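PDB 1LF6: glucoamylase from Thermoanaerobacterium thermosaccharolyticum, which hydrolyses alpha-1,4-glucosidic linkages one after another from the non-reducing ends of starch-like chains, releasing beta-D-glucose. Local coordinates for residues F17-D30 with T220-E232. Residues are numbered along the deposited sequence; the frame is centred on the assembly and turned at random.
Sequences FNNISAVNGPGEED and TKHYDSARGNIIE
Asp-224 OD1 is gripped by two donors: it offers its syn lone pair to Asn-19 N at 2.8 Å and also accepts a hydrogen bond from a water that donates to Asn-19 OD1 as well. The next backbone amide of the loop 17-30, Ile-20 N, reaches OD2 of Asp-224 at 3.2 Å from above the carboxylate plane, 42° out of it. A chi1 of 63°, which sets CG of Asp-224 between its own N and carbonyl carbon, brings the carboxylate up to these amides, while its backbone N donates almost straight (173°) to Ile-20 O. Without this carboxylate, as with an alanine here, the amides of Asn-19 and Ile-20 would probably lose their acceptor and this bend of the loop would be less firmly held.

Next along, Ala-22 N bonds to Ser-225 O at 2.8 Å, and Ala-22 CA lies over one face of the Tyr-223 ring, a CH-pi contact 3.6 Å from the centroid. Ile-20 CG2 meets the same ring in plane at its edge, and Ala-22 CB packs on Ala-226 CB at 3.6 Å. Beyond the cis peptide before Pro-26, the loop returns: Pro-26 O accepts Asn-229 N at 2.8 Å, close to Gly-228, whose backbone angles call for glycine.

The loop thus runs along strand 225-228 and residues 222-224 before it, in the N-terminal super-beta-sandwich domain, away from the active site. Strand 166-173 pairs with 225-228, and strand 198-203 adds Tyr-203 against both Ala-22 and Ala-226; after Gly-228 the chain passes into strand 230-236 of the other sheet, beside strands 150-157 and 198-203.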
ATOM      1  N   PHE A  17     -12.170 -27.677  24.752  1.00 49.29           N
ATOM      2  CA  PHE A  17     -11.568 -28.267  25.939  1.00 48.78           C
ATOM      3  C   PHE A  17     -10.431 -27.410  26.481  1.00 48.69           C
ATOM      4  O   PHE A  17      -9.628 -26.872  25.717  1.00 49.83           O
ATOM      5  CB  PHE A  17     -11.032 -29.663  25.617  1.00 49.01           C
ATOM      6  CG  PHE A  17     -10.159 -29.707  24.395  1.00 49.60           C
ATOM      7  CD1 PHE A  17     -10.718 -29.855  23.130  1.00 50.04           C
ATOM      8  CD2 PHE A  17      -8.779 -29.578  24.504  1.00 49.08           C
ATOM      9  CE1 PHE A  17      -9.916 -29.877  21.991  1.00 49.06           C
ATOM     10  CE2 PHE A  17      -7.968 -29.598  23.372  1.00 49.42           C
ATOM     11  CZ  PHE A  17      -8.538 -29.748  22.113  1.00 48.87           C
ATOM     12  N   ASN A  18     -10.374 -27.283  27.803  1.00 47.02           N
ATOM     13  CA  ASN A  18      -9.326 -26.505  28.451  1.00 45.65           C
ATOM     14  C   ASN A  18      -8.585 -27.417  29.421  1.00 43.88           C
ATOM     15  O   ASN A  18      -8.768 -27.351  30.638  1.00 42.68           O
ATOM     16  CB  ASN A  18      -9.926 -25.299  29.183  1.00 46.67           C
ATOM     17  CG  ASN A  18      -8.867 -24.415  29.811  1.00 47.40           C
ATOM     18  OD1 ASN A  18      -7.778 -24.247  29.260  1.00 47.68           O
ATOM     19  ND2 ASN A  18      -9.185 -23.833  30.962  1.00 48.67           N
ATOM     20  N   ASN A  19      -7.743 -28.271  28.854  1.00 41.04           N
ATOM     21  CA  ASN A  19      -6.972 -29.230  29.625  1.00 39.94           C
ATOM     22  C   ASN A  19      -5.772 -28.610  30.331  1.00 39.85           C
ATOM     23  O   ASN A  19      -5.506 -28.916  31.495  1.00 39.61           O
ATOM     24  CB  ASN A  19      -6.510 -30.361  28.701  1.00 37.74           C
ATOM     25  CG  ASN A  19      -7.676 -31.093  28.052  1.00 36.38           C
ATOM     26  OD1 ASN A  19      -7.658 -31.368  26.851  1.00 36.44           O
ATOM     27  ND2 ASN A  19      -8.694 -31.417  28.846  1.00 30.77           N
ATOM     28  N   ILE A  20      -5.052 -27.740  29.630  1.00 38.30           N
ATOM     29  CA  ILE A  20      -3.872 -27.098  30.198  1.00 38.60           C
ATOM     30  C   ILE A  20      -3.720 -25.662  29.687  1.00 38.97           C
ATOM     31  O   ILE A  20      -3.603 -25.427  28.484  1.00 38.58           O
ATOM     32  CB  ILE A  20      -2.595 -27.886  29.831  1.00 38.74           C
ATOM     33  CG1 ILE A  20      -2.820 -29.381  30.077  1.00 40.05           C
ATOM     34  CG2 ILE A  20      -1.420 -27.397  30.669  1.00 37.10           C
ATOM     35  CD1 ILE A  20      -2.041 -30.275  29.133  1.00 39.47           C
ATOM     36  N   SER A  21      -3.718 -24.703  30.606  1.00 38.21           N
ATOM     37  CA  SER A  21      -3.573 -23.303  30.233  1.00 37.46           C
ATOM     38  C   SER A  21      -2.111 -22.887  30.277  1.00 36.41           C
ATOM     39  O   SER A  21      -1.338 -23.390  31.092  1.00 35.55           O
ATOM     40  CB  SER A  21      -4.386 -22.416  31.176  1.00 36.26           C
ATOM     41  OG  SER A  21      -5.755 -22.758  31.131  1.00 37.94           O
ATOM     42  N   ALA A  22      -1.735 -21.974  29.388  1.00 36.64           N
ATOM     43  CA  ALA A  22      -0.366 -21.477  29.340  1.00 37.07           C
ATOM     44  C   ALA A  22      -0.088 -20.733  30.647  1.00 37.46           C
ATOM     45  O   ALA A  22      -1.014 -20.240  31.295  1.00 36.53           O
ATOM     46  CB  ALA A  22      -0.192 -20.544  28.147  1.00 37.46           C
ATOM     47  N   VAL A  23       1.182 -20.649  31.029  1.00 37.08           N
ATOM     48  CA  VAL A  23       1.554 -19.983  32.270  1.00 38.21           C
ATOM     49  C   VAL A  23       2.492 -18.795  32.077  1.00 38.45           C
ATOM     50  O   VAL A  23       3.164 -18.674  31.055  1.00 38.50           O
ATOM     51  CB  VAL A  23       2.235 -20.974  33.240  1.00 38.49           C
ATOM     52  CG1 VAL A  23       1.257 -22.060  33.650  1.00 40.14           C
ATOM     53  CG2 VAL A  23       3.452 -21.592  32.573  1.00 39.58           C
ATOM     54  N   ASN A  24       2.526 -17.923  33.081  1.00 38.32           N
ATOM     55  CA  ASN A  24       3.389 -16.743  33.074  1.00 38.44           C
ATOM     56  C   ASN A  24       3.125 -15.785  31.917  1.00 37.32           C
ATOM     57  O   ASN A  24       4.058 -15.343  31.247  1.00 35.40           O
ATOM     58  CB  ASN A  24       4.858 -17.171  33.055  1.00 39.83           C
ATOM     59  CG  ASN A  24       5.204 -18.106  34.194  1.00 43.22           C
ATOM     60  OD1 ASN A  24       4.969 -17.792  35.367  1.00 44.48           O
ATOM     61  ND2 ASN A  24       5.771 -19.260  33.862  1.00 45.13           N
ATOM     62  N   GLY A  25       1.856 -15.468  31.690  1.00 36.29           N
ATOM     63  CA  GLY A  25       1.509 -14.546  30.626  1.00 36.28           C
ATOM     64  C   GLY A  25       1.736 -13.121  31.086  1.00 35.93           C
ATOM     65  O   GLY A  25       2.310 -12.907  32.152  1.00 36.57           O
ATOM     66  N   PRO A  26       1.297 -12.116  30.312  1.00 35.67           N
ATOM     67  CA  PRO A  26       0.597 -12.248  29.030  1.00 34.84           C
ATOM     68  C   PRO A  26       1.575 -12.302  27.855  1.00 33.54           C
ATOM     69  O   PRO A  26       1.170 -12.269  26.697  1.00 33.15           O
ATOM     70  CB  PRO A  26      -0.262 -10.997  28.998  1.00 34.90           C
ATOM     71  CG  PRO A  26       0.678  -9.978  29.570  1.00 33.82           C
ATOM     72  CD  PRO A  26       1.296 -10.710  30.759  1.00 35.18           C
ATOM     73  N   GLY A  27       2.862 -12.384  28.167  1.00 32.98           N
ATOM     74  CA  GLY A  27       3.867 -12.427  27.126  1.00 32.43           C
ATOM     75  C   GLY A  27       4.401 -11.037  26.836  1.00 34.00           C
ATOM     76  O   GLY A  27       3.813 -10.035  27.244  1.00 31.53           O
ATOM     77  N   GLU A  28       5.515 -10.980  26.117  1.00 35.74           N
ATOM     78  CA  GLU A  28       6.147  -9.719  25.764  1.00 37.88           C
ATOM     79  C   GLU A  28       5.445  -9.071  24.568  1.00 38.99           C
ATOM     80  O   GLU A  28       4.715  -9.738  23.836  1.00 38.29           O
ATOM     81  CB  GLU A  28       7.618  -9.967  25.446  1.00 40.97           C
ATOM     82  CG  GLU A  28       8.473  -8.724  25.426  1.00 45.36           C
ATOM     83  CD  GLU A  28       9.941  -9.056  25.296  1.00 47.91           C
ATOM     84  OE1 GLU A  28      10.438  -9.877  26.100  1.00 48.08           O
ATOM     85  OE2 GLU A  28      10.599  -8.501  24.391  1.00 50.23           O
ATOM     86  N   GLU A  29       5.669  -7.774  24.378  1.00 38.90           N
ATOM     87  CA  GLU A  29       5.062  -6.989  23.326  1.00 39.59           C
ATOM     88  C   GLU A  29       5.781  -7.342  22.013  1.00 37.80           C
ATOM     89  O   GLU A  29       6.862  -7.907  22.004  1.00 37.51           O
ATOM     90  CB  GLU A  29       5.210  -5.498  23.604  1.00 42.48           C
ATOM     91  CG  GLU A  29       4.336  -4.981  24.740  1.00 47.92           C
ATOM     92  CD  GLU A  29       4.517  -3.495  24.988  1.00 50.25           C
ATOM     93  OE1 GLU A  29       3.822  -2.944  25.867  1.00 50.74           O
ATOM     94  OE2 GLU A  29       5.355  -2.886  24.287  1.00 51.79           O
ATOM     95  N   ASP A  30       5.000  -7.131  21.020  1.00 35.96           N
ATOM     96  CA  ASP A  30       5.321  -7.606  19.650  1.00 34.68           C
ATOM     97  C   ASP A  30       5.295  -6.381  18.750  1.00 35.30           C
ATOM     98  O   ASP A  30       5.005  -5.238  19.191  1.00 34.35           O
ATOM     99  CB  ASP A  30       4.332  -8.686  19.300  1.00 28.32           C
ATOM    100  CG  ASP A  30       4.643  -9.647  18.213  1.00 26.97           C
ATOM    101  OD1 ASP A  30       5.747  -9.806  17.673  1.00 25.76           O
ATOM    102  OD2 ASP A  30       3.695 -10.436  17.879  1.00  7.71           O
ATOM    103  N   THR A 220       7.780 -29.216  23.892  1.00 50.03           N
ATOM    104  CA  THR A 220       7.749 -29.736  25.252  1.00 49.89           C
ATOM    105  C   THR A 220       6.405 -29.393  25.881  1.00 49.70           C
ATOM    106  O   THR A 220       5.824 -30.195  26.612  1.00 49.78           O
ATOM    107  CB  THR A 220       8.874 -29.115  26.105  1.00 49.98           C
ATOM    108  OG1 THR A 220      10.140 -29.349  25.473  1.00 49.38           O
ATOM    109  CG2 THR A 220       8.890 -29.729  27.492  1.00 52.55           C
ATOM    110  N   LYS A 221       5.913 -28.192  25.593  1.00 48.70           N
ATOM    111  CA  LYS A 221       4.633 -27.757  26.127  1.00 47.43           C
ATOM    112  C   LYS A 221       3.523 -27.960  25.104  1.00 45.70           C
ATOM    113  O   LYS A 221       3.754 -27.893  23.900  1.00 45.57           O
ATOM    114  CB  LYS A 221       4.691 -26.283  26.539  1.00 49.18           C
ATOM    115  CG  LYS A 221       5.602 -25.983  27.730  1.00 51.27           C
ATOM    116  CD  LYS A 221       7.075 -26.051  27.357  1.00 53.49           C
ATOM    117  CE  LYS A 221       7.957 -25.584  28.509  1.00 54.06           C
ATOM    118  NZ  LYS A 221       9.389 -25.492  28.107  1.00 54.09           N
ATOM    119  N   HIS A 222       2.317 -28.211  25.596  1.00 44.50           N
ATOM    120  CA  HIS A 222       1.170 -28.423  24.727  1.00 43.59           C
ATOM    121  C   HIS A 222      -0.057 -27.714  25.280  1.00 41.69           C
ATOM    122  O   HIS A 222      -1.127 -28.309  25.430  1.00 41.86           O
ATOM    123  CB  HIS A 222       0.895 -29.922  24.578  1.00 46.68           C
ATOM    124  CG  HIS A 222       1.944 -30.648  23.793  1.00 49.26           C
ATOM    125  ND1 HIS A 222       2.110 -30.474  22.435  1.00 50.84           N
ATOM    126  CD2 HIS A 222       2.904 -31.522  24.179  1.00 49.90           C
ATOM    127  CE1 HIS A 222       3.126 -31.208  22.019  1.00 51.09           C
ATOM    128  NE2 HIS A 222       3.625 -31.853  23.058  1.00 51.39           N
ATOM    129  N   TYR A 223       0.106 -26.429  25.571  1.00 38.87           N
ATOM    130  CA  TYR A 223      -0.974 -25.618  26.115  1.00 36.18           C
ATOM    131  C   TYR A 223      -2.111 -25.490  25.113  1.00 36.12           C
ATOM    132  O   TYR A 223      -1.879 -25.431  23.907  1.00 36.53           O
ATOM    133  CB  TYR A 223      -0.448 -24.229  26.470  1.00 34.59           C
ATOM    134  CG  TYR A 223       0.734 -24.237  27.410  1.00 33.10           C
ATOM    135  CD1 TYR A 223       0.654 -24.858  28.658  1.00 34.27           C
ATOM    136  CD2 TYR A 223       1.921 -23.590  27.071  1.00 33.08           C
ATOM    137  CE1 TYR A 223       1.726 -24.828  29.543  1.00 33.68           C
ATOM    138  CE2 TYR A 223       2.996 -23.554  27.948  1.00 32.50           C
ATOM    139  CZ  TYR A 223       2.892 -24.172  29.183  1.00 33.91           C
ATOM    140  OH  TYR A 223       3.949 -24.118  30.064  1.00 36.73           O
ATOM    141  N   ASP A 224      -3.342 -25.445  25.613  1.00 35.20           N
ATOM    142  CA  ASP A 224      -4.499 -25.314  24.739  1.00 36.40           C
ATOM    143  C   ASP A 224      -5.324 -24.088  25.103  1.00 36.46           C
ATOM    144  O   ASP A 224      -6.489 -23.973  24.718  1.00 36.55           O
ATOM    145  CB  ASP A 224      -5.370 -26.582  24.798  1.00 35.88           C
ATOM    146  CG  ASP A 224      -5.951 -26.846  26.184  1.00 36.63           C
ATOM    147  OD1 ASP A 224      -6.523 -27.940  26.380  1.00 34.94           O
ATOM    148  OD2 ASP A 224      -5.850 -25.973  27.074  1.00 35.65           O
ATOM    149  N   SER A 225      -4.705 -23.166  25.833  1.00 36.99           N
ATOM    150  CA  SER A 225      -5.376 -21.943  26.261  1.00 36.48           C
ATOM    151  C   SER A 225      -4.366 -20.874  26.675  1.00 36.82           C
ATOM    152  O   SER A 225      -3.352 -21.174  27.305  1.00 36.69           O
ATOM    153  CB  SER A 225      -6.313 -22.255  27.433  1.00 36.91           C
ATOM    154  OG  SER A 225      -6.942 -21.086  27.924  1.00 36.92           O
ATOM    155  N   ALA A 226      -4.649 -19.625  26.311  1.00 36.80           N
ATOM    156  CA  ALA A 226      -3.775 -18.501  26.643  1.00 35.50           C
ATOM    157  C   ALA A 226      -4.412 -17.188  26.197  1.00 35.41           C
ATOM    158  O   ALA A 226      -5.277 -17.182  25.316  1.00 35.14           O
ATOM    159  CB  ALA A 226      -2.413 -18.678  25.973  1.00 34.01           C
ATOM    160  N   ARG A 227      -3.998 -16.082  26.812  1.00 34.88           N
ATOM    161  CA  ARG A 227      -4.529 -14.768  26.454  1.00 33.50           C
ATOM    162  C   ARG A 227      -3.500 -13.664  26.654  1.00 32.91           C
ATOM    163  O   ARG A 227      -3.004 -13.454  27.760  1.00 33.48           O
ATOM    164  CB  ARG A 227      -5.794 -14.448  27.258  1.00 33.04           C
ATOM    165  CG  ARG A 227      -6.437 -13.132  26.852  1.00 34.32           C
ATOM    166  CD  ARG A 227      -7.866 -13.021  27.331  1.00 35.67           C
ATOM    167  NE  ARG A 227      -7.958 -13.033  28.783  1.00 37.68           N
ATOM    168  CZ  ARG A 227      -9.103 -13.011  29.455  1.00 37.73           C
ATOM    169  NH1 ARG A 227     -10.254 -12.976  28.798  1.00 38.94           N
ATOM    170  NH2 ARG A 227      -9.096 -13.024  30.782  1.00 38.90           N
ATOM    171  N   GLY A 228      -3.195 -12.964  25.566  1.00 31.52           N
ATOM    172  CA  GLY A 228      -2.224 -11.884  25.592  1.00 30.28           C
ATOM    173  C   GLY A 228      -1.475 -11.907  24.273  1.00 29.58           C
ATOM    174  O   GLY A 228      -2.087 -12.121  23.220  1.00 27.75           O
ATOM    175  N   ASN A 229      -0.168 -11.669  24.314  1.00 29.15           N
ATOM    176  CA  ASN A 229       0.640 -11.726  23.100  1.00 29.68           C
ATOM    177  C   ASN A 229       0.994 -13.197  22.938  1.00 29.46           C
ATOM    178  O   ASN A 229       2.001 -13.674  23.455  1.00 30.15           O
ATOM    179  CB  ASN A 229       1.911 -10.884  23.232  1.00 30.26           C
ATOM    180  CG  ASN A 229       1.679  -9.423  22.882  1.00 32.58           C
ATOM    181  OD1 ASN A 229       1.178  -8.648  23.690  1.00 31.27           O
ATOM    182  ND2 ASN A 229       2.030  -9.049  21.656  1.00 34.83           N
ATOM    183  N   ILE A 230       0.145 -13.913  22.216  1.00 28.54           N
ATOM    184  CA  ILE A 230       0.327 -15.342  22.035  1.00 28.84           C
ATOM    185  C   ILE A 230       0.831 -15.779  20.667  1.00 29.57           C
ATOM    186  O   ILE A 230       0.862 -15.005  19.713  1.00 28.52           O
ATOM    187  CB  ILE A 230      -0.991 -16.072  22.308  1.00 27.35           C
ATOM    188  CG1 ILE A 230      -2.033 -15.666  21.266  1.00 28.58           C
ATOM    189  CG2 ILE A 230      -1.494 -15.717  23.703  1.00 27.43           C
ATOM    190  CD1 ILE A 230      -3.357 -16.399  21.390  1.00 29.87           C
ATOM    191  N   ILE A 231       1.226 -17.045  20.599  1.00 30.73           N
ATOM    192  CA  ILE A 231       1.709 -17.663  19.374  1.00 31.38           C
ATOM    193  C   ILE A 231       1.122 -19.075  19.332  1.00 31.75           C
ATOM    194  O   ILE A 231       1.366 -19.893  20.225  1.00 32.31           O
ATOM    195  CB  ILE A 231       3.244 -17.735  19.362  1.00 32.06           C
ATOM    196  CG1 ILE A 231       3.817 -16.318  19.433  1.00 32.85           C
ATOM    197  CG2 ILE A 231       3.724 -18.465  18.108  1.00 32.96           C
ATOM    198  CD1 ILE A 231       5.312 -16.267  19.484  1.00 36.09           C
ATOM    199  N   GLU A 232       0.320 -19.348  18.314  1.00 29.20           N
ATOM    200  CA  GLU A 232      -0.291 -20.657  18.182  1.00 29.66           C
ATOM    201  C   GLU A 232       0.609 -21.538  17.329  1.00 29.05           C
ATOM    202  O   GLU A 232       0.669 -21.390  16.110  1.00 28.99           O
ATOM    203  CB  GLU A 232      -1.696 -20.509  17.587  1.00 28.47           C
ATOM    204  CG  GLU A 232      -2.576 -19.637  18.472  1.00 28.33           C
ATOM    205  CD  GLU A 232      -4.053 -19.704  18.143  1.00 30.26           C
ATOM    206  OE1 GLU A 232      -4.864 -19.436  19.059  1.00 30.29           O
ATOM    207  OE2 GLU A 232      -4.411 -20.014  16.983  1.00 29.41           O
TER
HETATM  208  O   HOH W   1      -9.049 -24.625  24.642  1.00 35.37           O
HETATM  209  O   HOH W   2      -5.514 -29.955  25.178  1.00 36.08           O
HETATM  210  O   HOH W   3      -3.407 -19.138  29.883  1.00 35.24           O
HETATM  211  O   HOH W   4       1.220  -9.037  26.204  1.00 37.47           O